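Probable DNA endonuclease SmrA (PDB 3QD7) cuts and binds DNA as an endonuclease, here represented by a fragment that lacks both ends of the protein and contains its Smr domain. Local coordinates at residues 15-24 / 86-97; 104-115 / 124-132. One frame throughout, in Å; residues are numbered along the deposited sequence.

The two contacts follow one another along the chain: residues 15-24 meet 86-97 in contact 1, and residues 104-115 meet 124-132 in contact 2, with centres about 18 Å apart. Helix 92-105 serves both, its first turns holding the loop 15-24 and the chain then continuing into strand 110-115 of the hairpin. The two contacts also touch directly, since Leu24 N is probably hydrogen-bonded to Thr115 OG1, just where the chain of contact 1 enters edge strand 25-27 beside strand 110-115. Contact 1 lies at the surface and contact 2 in the buried sheet. Through the grip of helix 92-105 and the Leu24-Thr115 link, the N-terminal loop is tied to both helix and sheet of the Smr alpha/beta fold.

Contact 1. Residues 15-24 / 86-97; sequences LDIIPLSQPL and GRDDKSHANIVR
The buried guanidinium of Arg97 is gripped by backbone carbonyls of the loop 15-24. Arg97 NH1 gives a nearly straight bond to Gln22 O (2.7 Å, 165°), lying in both the guanidinium and the carbonyl plane. Arg97 NH2 bonds to Pro19 O at 2.9 Å, in the guanidinium plane but from above the carbonyl plane; Gln22 N, closing the type I turn 19-22, reaches that oxygen from the opposite face. Weak bonds from Arg97 NH2 to Ile18 O and Gln22 O complete the grip. The chain of Arg97 leaves with CG anti to the backbone N (chi1 -169°) and bends at chi3, sliding past Leu24, whose CD1 lies 3.8 Å from Arg97 CG. Together these bonds fix the group's rotation, and the carbonyl oxygens' partial negative charge probably helps to stabilise the buried positive charge. In the Smr fold this pins the loop before edge strand 25-27 onto the start of helix 92-105, N-capped by Ser91; Gly86, farther back, follows the HGKG sequence, an instance of the HGXG motif characteristic of Smr domains. At the turn, Leu20 N donates to Asp89 OD1 (3.2 Å) from above the carboxylate plane, while Leu20 CD1 lies 3.4 Å from Arg87 O. Before the turn, the Ile17 side chain crosses that of Lys90 at about a right angle, its CD1 pressing on Lys90 CE (3.4 Å) and touching Ile95 CD1. Leu15 CD2 packs on Ile95 CG2 at 3.9 Å.

Contact 2. Residues 104-115 / 124-132; sequences LTEFDDVQAYCT and GACYVALRK
Strands 110-115 and 125-130 run antiparallel, their axes 4.6 Å apart at closest approach and directed 160° from each other, with Cys114 and Tyr127 bonded reciprocally through N and O. Gln111 N donates to Ala129 O, whereas Ala129 N donates to Ala112 O, so two residues face one; with Gln111 in a helical conformation, this is a beta bulge. Beyond it, Arg131 N reaches Asp109 O at 2.7 Å. The side chain of Arg131 then returns over the turn, and Arg131 NH1 makes hydrogen-bonded salt bridges to Asp109 OD1 at 2.8 Å and, almost straight (174°), to Asp108 OD2 at 3.2 Å. Both oxygens are met from above their carboxylate planes, and Asp108 O and Asp109 CA lie over one guanidinium face. The pair forms a beta hairpin inside the mixed Smr sheet, with strand 25-27 beside 110-115 and strand 78-82 beside 125-130. On the face carrying Val110 and Val128, Leu104 CD1, from the helix that precedes the hairpin, meets Val128 CG2 tip to tip at 3.6 Å. Val110 CG2 sits against Leu130 CD1 (3.9 Å) and Val128 CG1. The other face brings Ala112 beside Ala129 and sets Cys114 SG at the edge of the Tyr127 ring, 4.1 Å from CD2; chi1 of 71° tucks this sulfur between backbone N and carbonyl carbon. Leu39 covers this side, and Tyr127 OH bonds to His120 ND1.

Contact 1. Residues 15-24 / 86-97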
loop_
_atom_site.group_PDB
_atom_site.type_symbol
_atom_site.label_atom_id
_atom_site.label_comp_id
_atom_site.label_asym_id
_atom_site.label_seq_id
_atom_site.Cartn_x
_atom_site.Cartn_y
_atom_site.Cartn_z
ATOM N N LEU A 15 -12.329 1.478 -11.047
ATOM C CA LEU A 15 -11.990 1.270 -9.655
ATOM C C LEU A 15 -13.001 0.308 -9.066
ATOM O O LEU A 15 -14.214 0.499 -9.198
ATOM C CB LEU A 15 -11.973 2.577 -8.848
ATOM C CG LEU A 15 -11.567 2.401 -7.369
ATOM C CD1 LEU A 15 -10.250 1.645 -7.237
ATOM C CD2 LEU A 15 -11.491 3.736 -6.657
ATOM N N ASP A 16 -12.464 -0.755 -8.484
ATOM C CA ASP A 16 -13.201 -1.695 -7.679
ATOM C C ASP A 16 -13.159 -1.189 -6.222
ATOM O O ASP A 16 -12.186 -1.426 -5.500
ATOM C CB ASP A 16 -12.612 -3.120 -7.838
ATOM C CG ASP A 16 -11.126 -3.132 -8.321
ATOM O OD1 ASP A 16 -10.683 -2.210 -9.068
ATOM O OD2 ASP A 16 -10.392 -4.099 -7.973
ATOM N N ILE A 17 -14.213 -0.473 -5.816
ATOM C CA ILE A 17 -14.281 0.158 -4.495
ATOM C C ILE A 17 -14.413 -0.905 -3.429
ATOM O O ILE A 17 -15.258 -1.796 -3.542
ATOM C CB ILE A 17 -15.420 1.190 -4.406
ATOM C CG1 ILE A 17 -15.112 2.349 -5.357
ATOM C CG2 ILE A 17 -15.580 1.729 -2.974
ATOM C CD1 ILE A 17 -16.312 3.232 -5.686
ATOM N N ILE A 18 -13.558 -0.824 -2.410
ATOM C CA ILE A 18 -13.597 -1.798 -1.325
ATOM C C ILE A 18 -14.511 -1.323 -0.185
ATOM O O ILE A 18 -14.339 -0.214 0.352
ATOM C CB ILE A 18 -12.184 -2.180 -0.811
ATOM C CG1 ILE A 18 -11.308 -2.650 -1.972
ATOM C CG2 ILE A 18 -12.250 -3.295 0.279
ATOM C CD1 ILE A 18 -9.867 -2.554 -1.652
ATOM N N PRO A 19 -15.515 -2.148 0.160
ATOM C CA PRO A 19 -16.424 -1.784 1.250
ATOM C C PRO A 19 -15.657 -1.570 2.541
ATOM O O PRO A 19 -14.620 -2.195 2.736
ATOM C CB PRO A 19 -17.342 -3.003 1.354
ATOM C CG PRO A 19 -17.377 -3.530 -0.062
ATOM C CD PRO A 19 -15.986 -3.324 -0.592
ATOM N N LEU A 20 -16.157 -0.686 3.407
ATOM C CA LEU A 20 -15.471 -0.385 4.670
ATOM C C LEU A 20 -15.383 -1.623 5.567
ATOM O O LEU A 20 -14.477 -1.746 6.397
ATOM C CB LEU A 20 -16.175 0.753 5.420
ATOM C CG LEU A 20 -16.258 2.154 4.802
ATOM C CD1 LEU A 20 -17.004 3.073 5.788
ATOM C CD2 LEU A 20 -14.887 2.731 4.426
ATOM N N SER A 21 -16.331 -2.533 5.366
ATOM C CA SER A 21 -16.399 -3.788 6.105
ATOM C C SER A 21 -15.348 -4.798 5.644
ATOM O O SER A 21 -15.117 -5.788 6.346
ATOM C CB SER A 21 -17.802 -4.411 5.987
ATOM O OG SER A 21 -18.002 -4.989 4.698
ATOM N N GLN A 22 -14.728 -4.562 4.477
ATOM C CA GLN A 22 -13.611 -5.400 4.033
ATOM C C GLN A 22 -12.231 -4.796 4.361
ATOM O O GLN A 22 -11.937 -3.654 3.981
ATOM C CB GLN A 22 -13.714 -5.762 2.549
ATOM C CG GLN A 22 -14.879 -6.714 2.251
ATOM C CD GLN A 22 -15.073 -7.023 0.773
ATOM O OE1 GLN A 22 -14.214 -6.729 -0.082
ATOM N NE2 GLN A 22 -16.214 -7.645 0.463
ATOM N N PRO A 23 -11.379 -5.578 5.047
ATOM C CA PRO A 23 -10.003 -5.161 5.286
ATOM C C PRO A 23 -9.212 -5.273 4.001
ATOM O O PRO A 23 -9.710 -5.823 3.013
ATOM C CB PRO A 23 -9.491 -6.200 6.276
ATOM C CG PRO A 23 -10.245 -7.439 5.919
ATOM C CD PRO A 23 -11.623 -6.949 5.549
ATOM N N LEU A 24 -8.010 -4.717 4.022
ATOM C CA LEU A 24 -7.052 -4.860 2.945
ATOM C C LEU A 24 -6.278 -6.120 3.256
ATOM O O LEU A 24 -5.673 -6.207 4.309
ATOM C CB LEU A 24 -6.114 -3.632 2.880
ATOM C CG LEU A 24 -6.242 -2.728 1.663
ATOM C CD1 LEU A 24 -7.696 -2.388 1.317
ATOM C CD2 LEU A 24 -5.386 -1.489 1.798
ATOM N N GLY A 86 -12.249 6.241 6.324
ATOM C CA GLY A 86 -13.385 6.937 5.726
ATOM C C GLY A 86 -14.658 6.700 6.510
ATOM O O GLY A 86 -14.776 5.721 7.237
ATOM N N ARG A 87 -15.621 7.590 6.360
ATOM C CA ARG A 87 -16.906 7.394 7.009
ATOM C C ARG A 87 -17.882 6.553 6.164
ATOM O O ARG A 87 -18.728 5.866 6.710
ATOM C CB ARG A 87 -17.509 8.732 7.465
ATOM C CG ARG A 87 -16.614 9.544 8.443
ATOM C CD ARG A 87 -16.019 8.679 9.577
ATOM N NE ARG A 87 -14.763 9.226 10.100
ATOM C CZ ARG A 87 -13.779 8.506 10.647
ATOM N NH1 ARG A 87 -13.866 7.182 10.757
ATOM N NH2 ARG A 87 -12.689 9.111 11.082
ATOM N N ASP A 88 -17.755 6.601 4.842
ATOM C CA ASP A 88 -18.508 5.690 3.962
ATOM C C ASP A 88 -17.661 5.135 2.800
ATOM O O ASP A 88 -16.505 5.558 2.620
ATOM C CB ASP A 88 -19.820 6.320 3.473
ATOM C CG ASP A 88 -19.609 7.610 2.709
ATOM O OD1 ASP A 88 -19.581 8.682 3.359
ATOM O OD2 ASP A 88 -19.505 7.560 1.455
ATOM N N ASP A 89 -18.234 4.192 2.033
ATOM C CA ASP A 89 -17.536 3.524 0.901
ATOM C C ASP A 89 -17.017 4.524 -0.131
ATOM O O ASP A 89 -16.032 4.260 -0.817
ATOM C CB ASP A 89 -18.443 2.500 0.167
ATOM C CG ASP A 89 -18.843 1.282 1.029
ATOM O OD1 ASP A 89 -18.504 1.189 2.232
ATOM O OD2 ASP A 89 -19.529 0.384 0.478
ATOM N N LYS A 90 -17.677 5.661 -0.266
ATOM C CA LYS A 90 -17.282 6.618 -1.301
ATOM C C LYS A 90 -16.547 7.836 -0.769
ATOM O O LYS A 90 -16.346 8.807 -1.505
ATOM C CB LYS A 90 -18.468 7.041 -2.167
ATOM C CG LYS A 90 -19.119 5.880 -2.899
ATOM C CD LYS A 90 -18.823 5.888 -4.365
ATOM C CE LYS A 90 -19.380 4.626 -4.999
ATOM N NZ LYS A 90 -20.661 4.921 -5.676
ATOM N N SER A 91 -16.125 7.785 0.494
ATOM C CA SER A 91 -15.314 8.867 1.050
ATOM C C SER A 91 -13.917 8.830 0.430
ATOM O O SER A 91 -13.499 7.802 -0.124
ATOM C CB SER A 91 -15.242 8.753 2.562
ATOM O OG SER A 91 -14.534 7.589 2.907
ATOM N N HIS A 92 -13.197 9.947 0.509
ATOM C CA HIS A 92 -11.935 10.090 -0.199
ATOM C C HIS A 92 -10.916 9.072 0.283
ATOM O O HIS A 92 -10.210 8.460 -0.528
ATOM C CB HIS A 92 -11.387 11.511 -0.035
ATOM C CG HIS A 92 -10.060 11.719 -0.697
ATOM N ND1 HIS A 92 -9.924 11.851 -2.060
ATOM C CD2 HIS A 92 -8.813 11.801 -0.185
ATOM C CE1 HIS A 92 -8.648 12.018 -2.360
ATOM N NE2 HIS A 92 -7.952 11.991 -1.239
ATOM N N ALA A 93 -10.858 8.887 1.601
ATOM C CA ALA A 93 -9.965 7.915 2.240
ATOM C C ALA A 93 -10.183 6.484 1.728
ATOM O O ALA A 93 -9.217 5.761 1.468
ATOM C CB ALA A 93 -10.135 7.966 3.760
ATOM N N ASN A 94 -11.443 6.077 1.595
ATOM C CA ASN A 94 -11.741 4.754 1.046
ATOM C C ASN A 94 -11.448 4.620 -0.459
ATOM O O ASN A 94 -11.098 3.541 -0.936
ATOM C CB ASN A 94 -13.199 4.334 1.323
ATOM C CG ASN A 94 -13.391 2.840 1.128
ATOM O OD1 ASN A 94 -14.187 2.378 0.288
ATOM N ND2 ASN A 94 -12.622 2.070 1.876
ATOM N N ILE A 95 -11.631 5.709 -1.202
ATOM C CA ILE A 95 -11.263 5.727 -2.618
ATOM C C ILE A 95 -9.742 5.570 -2.752
ATOM O O ILE A 95 -9.258 4.741 -3.534
ATOM C CB ILE A 95 -11.735 7.019 -3.339
ATOM C CG1 ILE A 95 -13.272 7.132 -3.373
ATOM C CG2 ILE A 95 -11.182 7.074 -4.744
ATOM C CD1 ILE A 95 -13.999 5.892 -3.856
ATOM N N VAL A 96 -9.002 6.374 -1.992
ATOM C CA VAL A 96 -7.559 6.229 -1.891
ATOM C C VAL A 96 -7.145 4.797 -1.484
ATOM O O VAL A 96 -6.277 4.210 -2.130
ATOM C CB VAL A 96 -6.916 7.266 -0.939
ATOM C CG1 VAL A 96 -5.386 7.007 -0.772
ATOM C CG2 VAL A 96 -7.126 8.676 -1.479
ATOM N N ARG A 97 -7.761 4.269 -0.422
ATOM C CA ARG A 97 -7.512 2.920 0.060
ATOM C C ARG A 97 -7.733 1.904 -1.072
ATOM O O ARG A 97 -6.956 0.959 -1.235
ATOM C CB ARG A 97 -8.438 2.598 1.249
ATOM C CG ARG A 97 -8.057 1.292 1.997
ATOM C CD ARG A 97 -8.960 1.011 3.190
ATOM N NE ARG A 97 -10.320 0.663 2.777
ATOM C CZ ARG A 97 -10.932 -0.485 3.049
ATOM N NH1 ARG A 97 -10.326 -1.445 3.764
ATOM N NH2 ARG A 97 -12.167 -0.670 2.595
#

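Contact 2. Residues 104-115 / 124-132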
loop_
_atom_site.group_PDB
_atom_site.type_symbol
_atom_site.label_atom_id
_atom_site.label_comp_id
_atom_site.label_asym_id
_atom_site.label_seq_id
_atom_site.Cartn_x
_atom_site.Cartn_y
_atom_site.Cartn_z
ATOM N N LEU A 104 -0.758 -1.778 -5.456
ATOM C CA LEU A 104 0.260 -2.618 -4.857
ATOM C C LEU A 104 0.364 -3.948 -5.573
ATOM O O LEU A 104 1.462 -4.474 -5.696
ATOM C CB LEU A 104 0.051 -2.818 -3.353
ATOM C CG LEU A 104 0.187 -1.575 -2.485
ATOM C CD1 LEU A 104 -0.234 -1.847 -1.025
ATOM C CD2 LEU A 104 1.594 -0.988 -2.568
ATOM N N THR A 105 -0.764 -4.488 -6.063
ATOM C CA THR A 105 -0.725 -5.771 -6.788
ATOM C C THR A 105 -0.024 -5.637 -8.155
ATOM O O THR A 105 0.390 -6.642 -8.746
ATOM C CB THR A 105 -2.114 -6.389 -7.012
ATOM O OG1 THR A 105 -2.835 -5.593 -7.956
ATOM C CG2 THR A 105 -2.925 -6.490 -5.697
ATOM N N GLU A 106 0.116 -4.406 -8.645
ATOM C CA GLU A 106 0.737 -4.155 -9.966
ATOM C C GLU A 106 2.279 -4.137 -9.976
ATOM O O GLU A 106 2.917 -4.190 -11.050
ATOM C CB GLU A 106 0.165 -2.872 -10.566
ATOM C CG GLU A 106 -1.255 -3.083 -10.990
ATOM C CD GLU A 106 -1.950 -1.832 -11.453
ATOM O OE1 GLU A 106 -1.582 -0.737 -11.040
ATOM O OE2 GLU A 106 -2.919 -1.949 -12.211
ATOM N N PHE A 107 2.870 -4.050 -8.784
ATOM C CA PHE A 107 4.294 -4.209 -8.625
ATOM C C PHE A 107 4.656 -5.692 -8.546
ATOM O O PHE A 107 4.173 -6.436 -7.675
ATOM C CB PHE A 107 4.775 -3.490 -7.355
ATOM C CG PHE A 107 4.696 -1.981 -7.436
ATOM C CD1 PHE A 107 5.685 -1.248 -8.094
ATOM C CD2 PHE A 107 3.643 -1.291 -6.832
ATOM C CE1 PHE A 107 5.625 0.134 -8.176
ATOM C CE2 PHE A 107 3.579 0.107 -6.900
ATOM C CZ PHE A 107 4.572 0.822 -7.566
ATOM N N ASP A 108 5.527 -6.110 -9.444
ATOM C CA ASP A 108 6.144 -7.426 -9.361
ATOM C C ASP A 108 6.759 -7.765 -7.975
ATOM O O ASP A 108 6.694 -8.913 -7.542
ATOM C CB ASP A 108 7.215 -7.563 -10.462
ATOM C CG ASP A 108 7.440 -8.990 -10.861
ATOM O OD1 ASP A 108 6.445 -9.683 -11.183
ATOM O OD2 ASP A 108 8.606 -9.418 -10.840
ATOM N N ASP A 109 7.326 -6.772 -7.280
ATOM C CA ASP A 109 8.071 -7.012 -6.023
ATOM C C ASP A 109 7.223 -6.947 -4.721
ATOM O O ASP A 109 7.747 -7.157 -3.610
ATOM C CB ASP A 109 9.254 -6.057 -5.908
ATOM C CG ASP A 109 10.305 -6.277 -6.993
ATOM O OD1 ASP A 109 10.895 -7.374 -7.069
ATOM O OD2 ASP A 109 10.558 -5.345 -7.769
ATOM N N VAL A 110 5.933 -6.675 -4.860
ATOM C CA VAL A 110 5.016 -6.702 -3.733
ATOM C C VAL A 110 4.564 -8.158 -3.514
ATOM O O VAL A 110 3.956 -8.771 -4.393
ATOM C CB VAL A 110 3.803 -5.749 -3.972
ATOM C CG1 VAL A 110 2.595 -6.093 -3.067
ATOM C CG2 VAL A 110 4.217 -4.314 -3.773
ATOM N N GLN A 111 4.875 -8.700 -2.344
ATOM C CA GLN A 111 4.524 -10.101 -2.013
ATOM C C GLN A 111 3.149 -10.221 -1.358
ATOM O O GLN A 111 2.430 -11.189 -1.577
ATOM C CB GLN A 111 5.567 -10.726 -1.079
ATOM C CG GLN A 111 7.007 -10.718 -1.594
ATOM C CD GLN A 111 8.027 -10.857 -0.471
ATOM O OE1 GLN A 111 8.918 -11.721 -0.516
ATOM N NE2 GLN A 111 7.901 -10.020 0.541
ATOM N N ALA A 112 2.815 -9.252 -0.506
ATOM C CA ALA A 112 1.609 -9.303 0.279
ATOM C C ALA A 112 1.332 -7.933 0.877
ATOM O O ALA A 112 2.225 -7.101 0.974
ATOM C CB ALA A 112 1.769 -10.356 1.421
ATOM N N TYR A 113 0.097 -7.717 1.309
ATOM C CA TYR A 113 -0.232 -6.614 2.181
ATOM C C TYR A 113 -1.406 -7.004 3.076
ATOM O O TYR A 113 -2.102 -8.010 2.820
ATOM C CB TYR A 113 -0.491 -5.294 1.418
ATOM C CG TYR A 113 -1.604 -5.314 0.378
ATOM C CD1 TYR A 113 -2.924 -5.296 0.746
ATOM C CD2 TYR A 113 -1.306 -5.303 -0.988
ATOM C CE1 TYR A 113 -3.929 -5.308 -0.192
ATOM C CE2 TYR A 113 -2.330 -5.298 -1.947
ATOM C CZ TYR A 113 -3.627 -5.305 -1.536
ATOM O OH TYR A 113 -4.638 -5.306 -2.452
ATOM N N CYS A 114 -1.607 -6.214 4.132
ATOM C CA CYS A 114 -2.757 -6.390 5.033
ATOM C C CYS A 114 -2.976 -5.136 5.882
ATOM O O CYS A 114 -2.087 -4.303 6.010
ATOM C CB CYS A 114 -2.574 -7.606 5.930
ATOM S SG CYS A 114 -1.307 -7.344 7.186
ATOM N N THR A 115 -4.162 -5.019 6.467
ATOM C CA THR A 115 -4.496 -3.861 7.297
ATOM C C THR A 115 -3.491 -3.804 8.471
ATOM O O THR A 115 -3.088 -4.838 8.980
ATOM C CB THR A 115 -5.996 -3.925 7.722
ATOM O OG1 THR A 115 -6.823 -3.924 6.549
ATOM C CG2 THR A 115 -6.386 -2.735 8.529
ATOM N N GLY A 124 -6.707 2.651 9.072
ATOM C CA GLY A 124 -6.286 3.746 8.179
ATOM C C GLY A 124 -4.971 3.518 7.448
ATOM O O GLY A 124 -4.487 4.420 6.756
ATOM N N ALA A 125 -4.362 2.343 7.598
ATOM C CA ALA A 125 -3.034 2.103 6.992
ATOM C C ALA A 125 -2.856 0.677 6.626
ATOM O O ALA A 125 -3.558 -0.196 7.167
ATOM C CB ALA A 125 -1.922 2.527 7.980
ATOM N N CYS A 126 -1.915 0.378 5.744
ATOM C CA CYS A 126 -1.590 -1.023 5.520
ATOM C C CYS A 126 -0.088 -1.301 5.458
ATOM O O CYS A 126 0.711 -0.454 5.018
ATOM C CB CYS A 126 -2.332 -1.592 4.302
ATOM S SG CYS A 126 -1.755 -0.937 2.757
ATOM N N TYR A 127 0.265 -2.483 5.948
ATOM C CA TYR A 127 1.602 -3.055 5.898
ATOM C C TYR A 127 1.758 -3.639 4.534
ATOM O O TYR A 127 0.818 -4.255 4.028
ATOM C CB TYR A 127 1.703 -4.247 6.860
ATOM C CG TYR A 127 1.623 -3.888 8.307
ATOM C CD1 TYR A 127 2.120 -2.671 8.754
ATOM C CD2 TYR A 127 1.078 -4.771 9.246
ATOM C CE1 TYR A 127 2.080 -2.323 10.071
ATOM C CE2 TYR A 127 1.031 -4.425 10.585
ATOM C CZ TYR A 127 1.543 -3.192 10.980
ATOM O OH TYR A 127 1.528 -2.800 12.282
ATOM N N VAL A 128 2.949 -3.527 3.967
ATOM C CA VAL A 128 3.220 -4.098 2.671
ATOM C C VAL A 128 4.530 -4.902 2.758
ATOM O O VAL A 128 5.546 -4.397 3.260
ATOM C CB VAL A 128 3.330 -2.978 1.570
ATOM C CG1 VAL A 128 3.518 -3.573 0.166
ATOM C CG2 VAL A 128 2.149 -2.018 1.621
ATOM N N ALA A 129 4.504 -6.147 2.271
ATOM C CA ALA A 129 5.722 -6.956 2.194
ATOM C C ALA A 129 6.370 -6.782 0.822
ATOM O O ALA A 129 5.709 -6.926 -0.205
ATOM C CB ALA A 129 5.440 -8.434 2.485
ATOM N N LEU A 130 7.661 -6.481 0.833
ATOM C CA LEU A 130 8.415 -6.225 -0.385
ATOM C C LEU A 130 9.500 -7.297 -0.550
ATOM O O LEU A 130 10.192 -7.633 0.413
ATOM C CB LEU A 130 9.057 -4.829 -0.309
ATOM C CG LEU A 130 8.414 -3.565 -0.903
ATOM C CD1 LEU A 130 6.932 -3.557 -1.033
ATOM C CD2 LEU A 130 8.831 -2.358 -0.149
ATOM N N ARG A 131 9.633 -7.835 -1.757
ATOM C CA ARG A 131 10.706 -8.800 -2.105
ATOM C C ARG A 131 12.066 -8.085 -2.039
ATOM O O ARG A 131 12.210 -6.968 -2.533
ATOM C CB ARG A 131 10.454 -9.348 -3.505
ATOM C CG ARG A 131 11.359 -10.456 -3.979
ATOM C CD ARG A 131 11.467 -10.360 -5.511
ATOM N NE ARG A 131 10.455 -11.173 -6.166
ATOM C CZ ARG A 131 9.902 -10.934 -7.352
ATOM N NH1 ARG A 131 10.212 -9.860 -8.075
ATOM N NH2 ARG A 131 8.997 -11.787 -7.808
ATOM N N LYS A 132 13.046 -8.707 -1.389
ATOM C CA LYS A 132 14.364 -8.099 -1.235
ATOM C C LYS A 132 15.226 -8.286 -2.503
ATOM O O LYS A 132 15.703 -9.392 -2.797
ATOM C CB LYS A 132 15.059 -8.683 -0.002
ATOM C CG LYS A 132 16.469 -8.168 0.230
ATOM C CD LYS A 132 16.461 -6.856 0.976
ATOM C CE LYS A 132 17.869 -6.470 1.349
ATOM N NZ LYS A 132 17.867 -5.723 2.648
#